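Local structure of substrate-binding protein (Synechococcus sp., 6WPN) at residues P43-D46 against D47-S51; E342-S345 against A346-E350; A362-R365 against D366-L370; R390-S393 against I394-Q398. The protein probably binds a sugar or oligosaccharide in the periplasm as the solute-binding component of a transport system. One frame throughout, in Å; residues are numbered along the deposited sequence.

Contact 1: P43-D46 against D47-S51; sequences PYMD and DVLGS
Tyr-44 brings its ring obliquely against Val-48 because its CG stands opposite the backbone N (chi1 173°), while the bends at chi2 and chi3 fold Met-45, a selenomethionine, back until its CE lies against Leu-49. Each pair spans one helical turn, and both are apolar. Tyr-44 CE2 lies 3.8 Å from Val-48 CG1, the methyl coming obliquely to the ring. Met-45 CE reaches Leu-49 CD1 at 3.6 Å, with the CG and CD2 of the same leucine also close, so the whole isobutyl end is met by a single methyl. Replacing Leu-49 by an alanine would probably leave the Met-45 methyl without its mate and open a gap against Leu-32 and Trp-63, which the leucine also touches. Beneath the side chains, Val-48 N donates to Tyr-44 O at 3.0 Å in an almost straight bond (176°), and Leu-49 N to Met-45 O at 3.1 Å. Further on, Asp-47 O takes two donors, Ser-51 N and Ser-51 OG, the hydroxyl at 3.0 Å and above the carbonyl plane. Tyr-44 OH is hydrogen-bonded to Asn-326 O, and Asp-47 forms a salt bridge with Arg-329. With Met-45 and Leu-49 packed on Leu-32 of strand 30-35 and Trp-63 of strand 61-66, strands that pair in parallel, and helix 42-55 joining them, this is the packing of a beta-alpha-beta crossover, a unit typical of the alpha/beta lobes of periplasmic binding proteins.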
loop_
_atom_site.group_PDB
_atom_site.type_symbol
_atom_site.label_atom_id
_atom_site.label_comp_id
_atom_site.label_asym_id
_atom_site.label_seq_id
_atom_site.Cartn_x
_atom_site.Cartn_y
_atom_site.Cartn_z
ATOM N N PRO A 43 -1.584 -21.969 -0.851
ATOM C CA PRO A 43 -1.959 -22.900 0.236
ATOM C C PRO A 43 -2.916 -22.305 1.256
ATOM O O PRO A 43 -3.870 -22.980 1.667
ATOM C CB PRO A 43 -0.605 -23.262 0.868
ATOM C CG PRO A 43 0.383 -23.034 -0.195
ATOM C CD PRO A 43 -0.118 -21.849 -0.965
ATOM N N TYR A 44 -2.672 -21.071 1.707
ATOM C CA TYR A 44 -3.606 -20.426 2.625
ATOM C C TYR A 44 -5.013 -20.390 2.043
ATOM O O TYR A 44 -5.977 -20.804 2.694
ATOM C CB TYR A 44 -3.141 -19.010 2.965
ATOM C CG TYR A 44 -4.170 -18.256 3.778
ATOM C CD1 TYR A 44 -4.224 -18.387 5.160
ATOM C CD2 TYR A 44 -5.104 -17.429 3.161
ATOM C CE1 TYR A 44 -5.172 -17.712 5.905
ATOM C CE2 TYR A 44 -6.057 -16.753 3.897
ATOM C CZ TYR A 44 -6.087 -16.894 5.269
ATOM O OH TYR A 44 -7.034 -16.216 6.006
HETATM N N MSE A 45 -5.148 -19.881 0.823
HETATM C CA MSE A 45 -6.450 -19.770 0.185
HETATM C C MSE A 45 -7.071 -21.143 -0.056
HETATM O O MSE A 45 -8.283 -21.309 0.055
HETATM C CB MSE A 45 -6.338 -19.002 -1.135
HETATM C CG MSE A 45 -5.882 -17.556 -0.986
HETATM SE SE MSE A 45 -7.149 -16.425 -0.011
HETATM C CE MSE A 45 -8.759 -16.858 -0.999
ATOM N N ASP A 46 -6.232 -22.131 -0.370
ATOM C CA ASP A 46 -6.744 -23.473 -0.629
ATOM C C ASP A 46 -7.376 -24.077 0.616
ATOM O O ASP A 46 -8.371 -24.803 0.521
ATOM C CB ASP A 46 -5.626 -24.378 -1.152
ATOM C CG ASP A 46 -5.323 -24.143 -2.620
ATOM O OD1 ASP A 46 -6.006 -23.297 -3.243
ATOM O OD2 ASP A 46 -4.398 -24.798 -3.153
ATOM N N ASP A 47 -6.817 -23.789 1.792
ATOM C CA ASP A 47 -7.370 -24.337 3.026
ATOM C C ASP A 47 -8.599 -23.565 3.499
ATOM O O ASP A 47 -9.620 -24.171 3.842
ATOM C CB ASP A 47 -6.305 -24.362 4.122
ATOM C CG ASP A 47 -6.738 -25.179 5.326
ATOM O OD1 ASP A 47 -6.717 -26.426 5.236
ATOM O OD2 ASP A 47 -7.112 -24.578 6.359
ATOM N N VAL A 48 -8.508 -22.231 3.563
ATOM C CA VAL A 48 -9.605 -21.435 4.118
ATOM C C VAL A 48 -10.853 -21.559 3.249
ATOM O O VAL A 48 -11.968 -21.740 3.756
ATOM C CB VAL A 48 -9.178 -19.966 4.313
ATOM C CG1 VAL A 48 -8.762 -19.316 3.001
ATOM C CG2 VAL A 48 -10.302 -19.180 4.968
ATOM N N LEU A 49 -10.693 -21.437 1.928
ATOM C CA LEU A 49 -11.830 -21.638 1.038
ATOM C C LEU A 49 -12.325 -23.075 1.113
ATOM O O LEU A 49 -13.531 -23.332 1.014
ATOM C CB LEU A 49 -11.460 -21.264 -0.394
ATOM C CG LEU A 49 -11.059 -19.805 -0.621
ATOM C CD1 LEU A 49 -10.884 -19.544 -2.105
ATOM C CD2 LEU A 49 -12.070 -18.839 -0.007
ATOM N N GLY A 50 -11.401 -24.029 1.259
ATOM C CA GLY A 50 -11.805 -25.404 1.514
ATOM C C GLY A 50 -12.653 -25.527 2.764
ATOM O O GLY A 50 -13.679 -26.211 2.771
ATOM N N SER A 51 -12.225 -24.871 3.848
ATOM C CA SER A 51 -13.034 -24.841 5.063
ATOM C C SER A 51 -14.394 -24.213 4.794
ATOM O O SER A 51 -15.421 -24.721 5.258
ATOM C CB SER A 51 -12.302 -24.089 6.171
ATOM O OG SER A 51 -11.064 -24.710 6.472
#

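Contact 2: E342-S345 against A346-E350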
loop_
_atom_site.group_PDB
_atom_site.type_symbol
_atom_site.label_atom_id
_atom_site.label_comp_id
_atom_site.label_asym_id
_atom_site.label_seq_id
_atom_site.Cartn_x
_atom_site.Cartn_y
_atom_site.Cartn_z
ATOM N N GLU A 342 -9.248 -9.533 17.715
ATOM C CA GLU A 342 -8.816 -10.807 18.276
ATOM C C GLU A 342 -7.505 -11.260 17.648
ATOM O O GLU A 342 -6.565 -11.651 18.348
ATOM C CB GLU A 342 -9.893 -11.865 18.040
ATOM C CG GLU A 342 -11.186 -11.641 18.794
ATOM C CD GLU A 342 -12.242 -12.670 18.473
ATOM O OE1 GLU A 342 -12.053 -13.460 17.524
ATOM O OE2 GLU A 342 -13.267 -12.685 19.185
ATOM N N ALA A 343 -7.426 -11.209 16.316
ATOM C CA ALA A 343 -6.224 -11.645 15.616
ATOM C C ALA A 343 -5.061 -10.685 15.837
ATOM O O ALA A 343 -3.913 -11.118 16.001
ATOM C CB ALA A 343 -6.519 -11.799 14.126
ATOM N N LEU A 344 -5.335 -9.378 15.842
ATOM C CA LEU A 344 -4.274 -8.396 16.047
ATOM C C LEU A 344 -3.631 -8.558 17.417
ATOM O O LEU A 344 -2.401 -8.533 17.544
ATOM C CB LEU A 344 -4.828 -6.980 15.883
ATOM C CG LEU A 344 -3.860 -5.826 16.145
ATOM C CD1 LEU A 344 -2.679 -5.879 15.184
ATOM C CD2 LEU A 344 -4.577 -4.487 16.054
ATOM N N SER A 345 -4.451 -8.703 18.459
ATOM C CA SER A 345 -3.912 -8.935 19.793
ATOM C C SER A 345 -3.190 -10.274 19.872
ATOM O O SER A 345 -2.149 -10.388 20.525
ATOM C CB SER A 345 -5.026 -8.863 20.835
ATOM O OG SER A 345 -4.491 -8.967 22.142
ATOM N N ALA A 346 -3.738 -11.307 19.225
ATOM C CA ALA A 346 -3.078 -12.607 19.230
ATOM C C ALA A 346 -1.732 -12.544 18.519
ATOM O O ALA A 346 -0.758 -13.160 18.969
ATOM C CB ALA A 346 -3.975 -13.666 18.592
ATOM N N ILE A 347 -1.661 -11.819 17.398
ATOM C CA ILE A 347 -0.401 -11.716 16.668
ATOM C C ILE A 347 0.611 -10.897 17.459
ATOM O O ILE A 347 1.790 -11.264 17.551
ATOM C CB ILE A 347 -0.633 -11.129 15.264
ATOM C CG1 ILE A 347 -1.374 -12.135 14.388
ATOM C CG2 ILE A 347 0.698 -10.781 14.610
ATOM C CD1 ILE A 347 -0.635 -13.429 14.213
ATOM N N ARG A 348 0.178 -9.768 18.026
ATOM C CA ARG A 348 1.070 -8.981 18.872
ATOM C C ARG A 348 1.588 -9.810 20.040
ATOM O O ARG A 348 2.760 -9.699 20.419
ATOM C CB ARG A 348 0.350 -7.736 19.391
ATOM C CG ARG A 348 0.129 -6.645 18.361
ATOM C CD ARG A 348 -0.676 -5.511 18.969
ATOM N NE ARG A 348 -0.955 -4.445 18.013
ATOM C CZ ARG A 348 -0.219 -3.347 17.886
ATOM N NH1 ARG A 348 0.846 -3.172 18.658
ATOM N NH2 ARG A 348 -0.543 -2.425 16.989
ATOM N N ALA A 349 0.728 -10.652 20.615
ATOM C CA ALA A 349 1.140 -11.471 21.749
ATOM C C ALA A 349 2.148 -12.530 21.327
ATOM O O ALA A 349 3.124 -12.781 22.041
ATOM C CB ALA A 349 -0.082 -12.121 22.398
ATOM N N GLU A 350 1.927 -13.167 20.176
ATOM C CA GLU A 350 2.865 -14.179 19.703
ATOM C C GLU A 350 4.229 -13.571 19.411
ATOM O O GLU A 350 5.265 -14.184 19.693
ATOM C CB GLU A 350 2.299 -14.883 18.471
ATOM C CG GLU A 350 1.100 -15.762 18.799
ATOM C CD GLU A 350 0.283 -16.141 17.578
ATOM O OE1 GLU A 350 0.717 -15.837 16.444
ATOM O OE2 GLU A 350 -0.800 -16.743 17.756
#
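Leu-344 and Arg-348, one turn apart, lie side by side and point the same way. The leucine approaches the arginine at NE: Leu-344 CD1 is 3.6 Å from Arg-348 NE, and Leu-344 CG sits at the edge of the guanidinium, in its plane. This is apolar packing against the start of a charged group, but Arg-348 has two conformers and the contact, described for one, is doubtful. In that conformer Arg-348 runs extended from CG to NE (chi2 176°, chi3 -178°), and its CG passes 3.3 Å from Leu-344 O. The backbone beneath fixes the spacing, with Arg-348 N donating to Leu-344 O at 2.9 Å in a nearly straight bond (169°). On another side of the helix, Ile-347 N donates to Ala-343 O at 2.7 Å, and Ile-347 CG1 lies 3.2 Å from that same oxygen. Farther out, Ala-343 N is hydrogen-bonded to Ser-340 OG, and Glu-350 forms a salt bridge with Arg-332. The helix 341-352 thus rests Ala-343 and Ile-347 on helix 324-334, sets Ala-343 and Leu-344 against Pro-338 of strand 337-338, and lets the Arg-348 side chain touch Leu-375 and Asn-376 in the loop that follows helix 359-374.

Contact 3: A362-R365 against D366-L370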
loop_
_atom_site.group_PDB
_atom_site.type_symbol
_atom_site.label_atom_id
_atom_site.label_comp_id
_atom_site.label_asym_id
_atom_site.label_seq_id
_atom_site.Cartn_x
_atom_site.Cartn_y
_atom_site.Cartn_z
ATOM N N ALA A 362 14.803 -14.390 13.842
ATOM C CA ALA A 362 14.849 -13.211 14.700
ATOM C C ALA A 362 14.691 -11.936 13.883
ATOM O O ALA A 362 13.974 -11.015 14.293
ATOM C CB ALA A 362 16.153 -13.192 15.497
ATOM N N GLN A 363 15.347 -11.871 12.722
ATOM C CA GLN A 363 15.186 -10.724 11.835
ATOM C C GLN A 363 13.736 -10.564 11.393
ATOM O O GLN A 363 13.194 -9.452 11.404
ATOM C CB GLN A 363 16.106 -10.878 10.625
ATOM C CG GLN A 363 16.153 -9.672 9.709
ATOM C CD GLN A 363 17.100 -9.884 8.548
ATOM O OE1 GLN A 363 17.040 -10.906 7.865
ATOM N NE2 GLN A 363 17.999 -8.930 8.332
ATOM N N ILE A 364 13.088 -11.668 11.001
ATOM C CA ILE A 364 11.695 -11.606 10.561
ATOM C C ILE A 364 10.795 -11.179 11.710
ATOM O O ILE A 364 9.835 -10.421 11.527
ATOM C CB ILE A 364 11.250 -12.964 9.981
ATOM C CG1 ILE A 364 12.020 -13.287 8.700
ATOM C CG2 ILE A 364 9.749 -12.980 9.735
ATOM C CD1 ILE A 364 11.993 -12.180 7.677
ATOM N N ARG A 365 11.096 -11.661 12.914
ATOM C CA ARG A 365 10.331 -11.260 14.085
ATOM C C ARG A 365 10.519 -9.774 14.375
ATOM O O ARG A 365 9.552 -9.077 14.704
ATOM C CB ARG A 365 10.744 -12.129 15.276
ATOM C CG ARG A 365 9.959 -11.919 16.554
ATOM C CD ARG A 365 10.648 -10.923 17.453
ATOM N NE ARG A 365 10.072 -10.917 18.791
ATOM C CZ ARG A 365 10.700 -11.362 19.874
ATOM N NH1 ARG A 365 11.933 -11.848 19.769
ATOM N NH2 ARG A 365 10.101 -11.312 21.059
ATOM N N ASP A 366 11.754 -9.271 14.240
ATOM C CA ASP A 366 12.014 -7.848 14.446
ATOM C C ASP A 366 11.215 -6.989 13.475
ATOM O O ASP A 366 10.712 -5.921 13.846
ATOM C CB ASP A 366 13.505 -7.539 14.291
ATOM C CG ASP A 366 14.369 -8.226 15.334
ATOM O OD1 ASP A 366 13.846 -8.588 16.414
ATOM O OD2 ASP A 366 15.584 -8.388 15.071
ATOM N N ALA A 367 11.107 -7.426 12.219
ATOM C CA ALA A 367 10.382 -6.636 11.233
ATOM C C ALA A 367 8.885 -6.649 11.514
ATOM O O ALA A 367 8.235 -5.598 11.501
ATOM C CB ALA A 367 10.681 -7.158 9.829
ATOM N N ARG A 368 8.321 -7.829 11.793
ATOM C CA ARG A 368 6.885 -7.905 12.059
ATOM C C ARG A 368 6.512 -7.112 13.306
ATOM O O ARG A 368 5.457 -6.470 13.352
ATOM C CB ARG A 368 6.444 -9.361 12.213
ATOM C CG ARG A 368 6.580 -10.219 10.971
ATOM C CD ARG A 368 6.178 -11.647 11.280
ATOM N NE ARG A 368 4.777 -11.712 11.689
ATOM C CZ ARG A 368 4.228 -12.733 12.333
ATOM N NH1 ARG A 368 4.961 -13.791 12.662
ATOM N NH2 ARG A 368 2.943 -12.689 12.662
ATOM N N LEU A 369 7.374 -7.136 14.323
ATOM C CA LEU A 369 7.092 -6.405 15.553
ATOM C C LEU A 369 7.163 -4.903 15.328
ATOM O O LEU A 369 6.375 -4.145 15.906
ATOM C CB LEU A 369 8.072 -6.827 16.644
ATOM C CG LEU A 369 7.734 -6.385 18.064
ATOM C CD1 LEU A 369 6.358 -6.888 18.444
ATOM C CD2 LEU A 369 8.785 -6.904 19.026
ATOM N N LEU A 370 8.106 -4.452 14.501
ATOM C CA LEU A 370 8.189 -3.029 14.199
ATOM C C LEU A 370 6.968 -2.562 13.409
ATOM O O LEU A 370 6.455 -1.463 13.644
ATOM C CB LEU A 370 9.486 -2.742 13.446
ATOM C CG LEU A 370 9.949 -1.292 13.365
ATOM C CD1 LEU A 370 9.800 -0.622 14.715
ATOM C CD2 LEU A 370 11.404 -1.253 12.917
#
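Ala-362 O accepts from Asp-366 N at 2.8 Å, the first of four regular i to i+4 bonds that run on from Gln-363, Ile-364 and Arg-365 to Ala-367, Arg-368 and Leu-369. The angles at hydrogen stay between 151° and 169°, consistent with a regular alpha-helix. Asp-366 folds back along the helix, its CG opposite its own carbonyl carbon, which puts the carboxylate carbon 3.0 Å from Ala-362 O. Both carboxylate oxygens are then near an oxygen that is itself an acceptor, so no bond forms there. Arg-365 bends at chi2, bringing its CD 4.1 Å from Asp-366 OD1. Their flat groups are only 17° from parallel, yet Arg-365 NE stays 5.0 Å from Asp-366 OD1, so the opposite charges do not meet; the attraction between them is probably mild. Leu-369 offers CD2 obliquely to the guanidinium, 4.2 Å from Arg-365 NE, which makes a weak hydrogen bond to Leu-351 O. Elsewhere on the helix, Ile-364 CG2 meets Arg-368 CD at 4.1 Å, the two chains crossing at an angle. The amide of Gln-363 is held at both ends, NE2 by Ala-279 O and OE1 by Gln-272. Ile-364 faces helix 265-274, Arg-368 and Leu-369 reach helix 341-352, and Ala-367 packs on Leu-145 of strand 137-149.

Contact 4: R390-S393 against I394-Q398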
loop_
_atom_site.group_PDB
_atom_site.type_symbol
_atom_site.label_atom_id
_atom_site.label_comp_id
_atom_site.label_asym_id
_atom_site.label_seq_id
_atom_site.Cartn_x
_atom_site.Cartn_y
_atom_site.Cartn_z
ATOM N N ARG A 390 -6.213 9.039 -11.455
ATOM C CA ARG A 390 -6.070 10.047 -12.499
ATOM C C ARG A 390 -5.166 11.176 -12.021
ATOM O O ARG A 390 -4.290 11.644 -12.758
ATOM C CB ARG A 390 -7.443 10.610 -12.866
ATOM C CG ARG A 390 -7.434 11.688 -13.940
ATOM C CD ARG A 390 -7.158 11.112 -15.315
ATOM N NE ARG A 390 -8.230 10.185 -15.683
ATOM C CZ ARG A 390 -8.294 9.515 -16.827
ATOM N NH1 ARG A 390 -7.344 9.664 -17.741
ATOM N NH2 ARG A 390 -9.317 8.701 -17.060
ATOM N N LEU A 391 -5.366 11.616 -10.776
ATOM C CA LEU A 391 -4.533 12.659 -10.190
ATOM C C LEU A 391 -3.086 12.201 -10.053
ATOM O O LEU A 391 -2.158 12.950 -10.376
ATOM C CB LEU A 391 -5.101 13.058 -8.830
ATOM C CG LEU A 391 -4.313 14.076 -8.009
ATOM C CD1 LEU A 391 -4.376 15.438 -8.678
ATOM C CD2 LEU A 391 -4.834 14.141 -6.579
ATOM N N GLN A 392 -2.874 10.973 -9.575
ATOM C CA GLN A 392 -1.518 10.448 -9.463
ATOM C C GLN A 392 -0.817 10.438 -10.813
ATOM O O GLN A 392 0.357 10.818 -10.917
ATOM C CB GLN A 392 -1.545 9.038 -8.880
ATOM C CG GLN A 392 -0.197 8.339 -8.933
ATOM C CD GLN A 392 -0.255 6.923 -8.398
ATOM O OE1 GLN A 392 -0.722 6.687 -7.286
ATOM N NE2 GLN A 392 0.218 5.973 -9.192
ATOM N N SER A 393 -1.518 10.000 -11.859
ATOM C CA SER A 393 -0.906 9.922 -13.180
ATOM C C SER A 393 -0.501 11.301 -13.684
ATOM O O SER A 393 0.582 11.467 -14.254
ATOM C CB SER A 393 -1.863 9.243 -14.156
ATOM O OG SER A 393 -1.266 9.126 -15.434
ATOM N N ILE A 394 -1.366 12.301 -13.497
ATOM C CA ILE A 394 -1.051 13.653 -13.952
ATOM C C ILE A 394 0.162 14.197 -13.209
ATOM O O ILE A 394 1.056 14.808 -13.806
ATOM C CB ILE A 394 -2.279 14.571 -13.799
ATOM C CG1 ILE A 394 -3.389 14.146 -14.768
ATOM C CG2 ILE A 394 -1.901 16.025 -14.023
ATOM C CD1 ILE A 394 -4.600 15.026 -14.715
ATOM N N ILE A 395 0.209 13.996 -11.894
ATOM C CA ILE A 395 1.322 14.518 -11.109
ATOM C C ILE A 395 2.617 13.803 -11.479
ATOM O O ILE A 395 3.644 14.443 -11.734
ATOM C CB ILE A 395 1.017 14.403 -9.605
ATOM C CG1 ILE A 395 -0.162 15.309 -9.236
ATOM C CG2 ILE A 395 2.253 14.748 -8.783
ATOM C CD1 ILE A 395 -0.572 15.214 -7.783
ATOM N N TYR A 396 2.580 12.468 -11.550
ATOM C CA TYR A 396 3.787 11.719 -11.891
ATOM C C TYR A 396 4.309 12.097 -13.275
ATOM O O TYR A 396 5.526 12.192 -13.482
ATOM C CB TYR A 396 3.525 10.211 -11.827
ATOM C CG TYR A 396 3.430 9.624 -10.432
ATOM C CD1 TYR A 396 3.155 10.423 -9.329
ATOM C CD2 TYR A 396 3.652 8.270 -10.219
ATOM C CE1 TYR A 396 3.068 9.883 -8.062
ATOM C CE2 TYR A 396 3.576 7.717 -8.956
ATOM C CZ TYR A 396 3.285 8.528 -7.879
ATOM O OH TYR A 396 3.208 7.982 -6.616
ATOM N N THR A 397 3.406 12.310 -14.239
ATOM C CA THR A 397 3.823 12.667 -15.594
ATOM C C THR A 397 4.507 14.025 -15.625
ATOM O O THR A 397 5.557 14.186 -16.260
ATOM C CB THR A 397 2.625 12.658 -16.542
ATOM O OG1 THR A 397 2.104 11.326 -16.647
ATOM C CG2 THR A 397 3.033 13.160 -17.922
ATOM N N GLN A 398 3.911 15.028 -14.975
ATOM C CA GLN A 398 4.510 16.360 -14.971
ATOM C C GLN A 398 5.811 16.376 -14.175
ATOM O O GLN A 398 6.793 17.001 -14.591
ATOM C CB GLN A 398 3.522 17.386 -14.413
ATOM C CG GLN A 398 2.291 17.604 -15.283
ATOM C CD GLN A 398 2.635 17.841 -16.745
ATOM O OE1 GLN A 398 3.557 18.594 -17.070
ATOM N NE2 GLN A 398 1.885 17.204 -17.638
#
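Gln-392 lays its aliphatic CG over one face of the Tyr-396 ring, 3.6 Å from the ring centroid and only 11° off the normal, a CH-pi contact. The amide carries on past CG over the CZ, CE2 and hydroxyl end of the ring with its plane 16° from that of the aromatic group, so the two flat groups lie nearly parallel, and Gln-392 NE2 comes 3.8 Å from Tyr-396 CE2. The glutamine reaches this place because its CG is opposite the backbone N (chi1 171°) and its chain is extended beyond. Each polar end is held outside the pair: Gln-392 NE2 bonds Pro-190 O, and Tyr-396 OH bonds both Leu-197 N and Ser-193 O. A leucine in place of Tyr-396 would probably deprive the Gln-392 methylene of its aromatic face and leave Leu-197 N and Ser-193 O without their hydroxyl partner.

Round the helix, Leu-391 CD1 meets Ile-395 CD1 at 3.9 Å, the two side chains crossing at a slant. Thr-397 turns its hydroxyl back along the helix, and Ser-393 O accepts from Thr-397 OG1 at 2.8 Å and from Thr-397 N at 2.9 Å, the two donors coming from opposite faces of the carbonyl plane. Leu-391 touches Trp-420 of helix 409-427, while Gln-392, Ile-395 and Tyr-396 touch Leu-197 and Leu-196 of helix 195-202. The CH-pi pair and the threonine hydroxyl spent on the carbonyl one turn back are both familiar i to i+4 features of an alpha-helix, here one packed against two others.

In the fold
Following the chain from its N terminus, contact 1 lies on helix 42-55, contact 2 on helix 341-352, contact 3 on helix 359-374 and contact 4 on helix 388-403. Each stays within a single helix, so none closes a long loop, and the four come in series without nesting or crossing. Helix 324-334 receives side chains from both contact 1 and contact 2, whose nearest atoms are about 9 Å apart. Contacts 2 and 3 touch directly, with Ile-347 CG2 3.5 Å from Arg-368 NH2, joining successive helices. Contact 4 lies across the chain's centre from the other three, about 35 Å from contact 3 between centres, among helices 195-202 and 409-427.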